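Local coordinates for short-chain type dehydrogenase/reductase (PDB 3SVT), which probably acts as an oxidoreductase of the short-chain dehydrogenase/reductase family, using a nicotinamide cofactor, at residues 190-195 against 250-255. Residues are numbered along the deposited sequence; the frame is centred on the assembly and turned at random.
Sequences NSIRPG and INVDGG
Ile250 O accepts the backbone N-H of Arg193 at 2.9 Å and also meets the CA of Ile192 in a longer CA-H...O contact. Ile250 N donates to Ser191 O, Val252 N to Arg193 O, and Gly195 N to Val252 O (3.0 Å), completing a parallel ladder. Pro194 fits because this pairing asks no N-H of it; its CA instead approaches Val252 O at 3.3 Å. The ladder joins strand 187-198 to strand 249-252 in the parallel Rossmann-type sheet of the SDR fold. On one face the branched side chains of Ile192 and Val252 meet through their CG2 methyls, 3.9 Å apart, and with Ile250 they pack on Met233 of helix 227-238. Arg193 rises from the other face with its chain extended, bringing CD to 3.1 Å from Asn251 OD1, which lies at the guanidinium edge; the guanidinium and amide planes stand 81° apart. Its NE forms a salt bridge with Asp172, which also binds Ser191 OG. Asn251 ND2 donates to Asp253 OD2 at 2.9 Å, fixing the amide's rotation, and to Ser155 OG. Asp253 OD1 accepts Gly255 N at 2.8 Å, an Asx turn that passes through Gly254, whose positive phi (67°) suits glycine.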
loop_
_atom_site.group_PDB
_atom_site.type_symbol
_atom_site.label_atom_id
_atom_site.label_comp_id
_atom_site.label_asym_id
_atom_site.label_seq_id
_atom_site.Cartn_x
_atom_site.Cartn_y
_atom_site.Cartn_z
ATOM N N ASN B 190 6.397 8.209 -13.478
ATOM C CA ASN B 190 5.639 7.018 -13.125
ATOM C C ASN B 190 6.528 5.779 -13.200
ATOM O O ASN B 190 7.561 5.784 -13.886
ATOM C CB ASN B 190 4.426 6.830 -14.068
ATOM C CG ASN B 190 3.410 7.962 -13.987
ATOM O OD1 ASN B 190 2.664 8.051 -13.028
ATOM N ND2 ASN B 190 3.355 8.804 -15.018
ATOM N N SER B 191 6.119 4.719 -12.506
ATOM C CA SER B 191 6.809 3.425 -12.554
ATOM C C SER B 191 5.883 2.338 -13.124
ATOM O O SER B 191 4.689 2.300 -12.831
ATOM C CB SER B 191 7.303 3.004 -11.174
ATOM O OG SER B 191 7.795 1.672 -11.223
ATOM N N ILE B 192 6.459 1.460 -13.941
ATOM C CA ILE B 192 5.839 0.227 -14.346
ATOM C C ILE B 192 6.550 -0.968 -13.683
ATOM O O ILE B 192 7.772 -1.081 -13.796
ATOM C CB ILE B 192 5.888 0.041 -15.884
ATOM C CG1 ILE B 192 5.217 1.232 -16.597
ATOM C CG2 ILE B 192 5.242 -1.271 -16.290
ATOM C CD1 ILE B 192 5.487 1.274 -18.061
ATOM N N ARG B 193 5.787 -1.873 -13.058
ATOM C CA ARG B 193 6.335 -3.127 -12.517
ATOM C C ARG B 193 5.855 -4.330 -13.334
ATOM O O ARG B 193 4.755 -4.822 -13.081
ATOM C CB ARG B 193 5.835 -3.333 -11.087
ATOM C CG ARG B 193 6.409 -2.371 -10.027
ATOM C CD ARG B 193 5.588 -2.622 -8.759
ATOM N NE ARG B 193 6.043 -1.970 -7.557
ATOM C CZ ARG B 193 5.245 -1.683 -6.516
ATOM N NH1 ARG B 193 3.931 -1.917 -6.537
ATOM N NH2 ARG B 193 5.767 -1.113 -5.468
ATOM N N PRO B 194 6.645 -4.787 -14.314
ATOM C CA PRO B 194 6.276 -5.967 -15.069
ATOM C C PRO B 194 6.368 -7.244 -14.250
ATOM O O PRO B 194 7.196 -7.340 -13.343
ATOM C CB PRO B 194 7.310 -6.019 -16.203
ATOM C CG PRO B 194 8.167 -4.844 -16.069
ATOM C CD PRO B 194 7.884 -4.159 -14.800
ATOM N N GLY B 195 5.531 -8.220 -14.572
ATOM C CA GLY B 195 5.623 -9.541 -13.962
ATOM C C GLY B 195 6.565 -10.403 -14.804
ATOM O O GLY B 195 7.631 -9.964 -15.220
ATOM N N ILE B 250 2.469 1.012 -11.399
ATOM C CA ILE B 250 1.431 0.215 -12.085
ATOM C C ILE B 250 1.991 -1.145 -12.524
ATOM O O ILE B 250 3.003 -1.190 -13.252
ATOM C CB ILE B 250 0.939 0.987 -13.356
ATOM C CG1 ILE B 250 0.343 2.343 -12.976
ATOM C CG2 ILE B 250 -0.110 0.173 -14.114
ATOM C CD1 ILE B 250 0.006 3.301 -14.194
ATOM N N ASN B 251 1.364 -2.244 -12.084
ATOM C CA ASN B 251 1.814 -3.558 -12.468
ATOM C C ASN B 251 1.225 -3.975 -13.805
ATOM O O ASN B 251 0.035 -3.794 -14.031
ATOM C CB ASN B 251 1.491 -4.642 -11.406
ATOM C CG ASN B 251 2.436 -4.604 -10.220
ATOM O OD1 ASN B 251 2.750 -3.543 -9.717
ATOM N ND2 ASN B 251 2.875 -5.779 -9.755
ATOM N N VAL B 252 2.087 -4.518 -14.674
ATOM C CA VAL B 252 1.708 -5.173 -15.946
ATOM C C VAL B 252 2.160 -6.623 -15.773
ATOM O O VAL B 252 3.297 -7.011 -16.174
ATOM C CB VAL B 252 2.398 -4.535 -17.143
ATOM C CG1 VAL B 252 2.093 -5.317 -18.433
ATOM C CG2 VAL B 252 1.948 -3.060 -17.290
ATOM N N ASP B 253 1.304 -7.412 -15.137
ATOM C CA ASP B 253 1.742 -8.709 -14.573
ATOM C C ASP B 253 0.713 -9.831 -14.613
ATOM O O ASP B 253 0.901 -10.882 -13.988
ATOM C CB ASP B 253 2.216 -8.472 -13.140
ATOM C CG ASP B 253 1.091 -8.147 -12.180
ATOM O OD1 ASP B 253 -0.099 -8.100 -12.578
ATOM O OD2 ASP B 253 1.423 -7.952 -10.981
ATOM N N GLY B 254 -0.365 -9.654 -15.383
ATOM C CA GLY B 254 -1.426 -10.671 -15.446
ATOM C C GLY B 254 -2.225 -10.860 -14.155
ATOM O O GLY B 254 -2.984 -11.823 -14.022
ATOM N N GLY B 255 -2.062 -9.927 -13.228
ATOM C CA GLY B 255 -2.654 -9.976 -11.908
ATOM C C GLY B 255 -1.838 -10.716 -10.855
ATOM O O GLY B 255 -2.348 -10.995 -9.770
#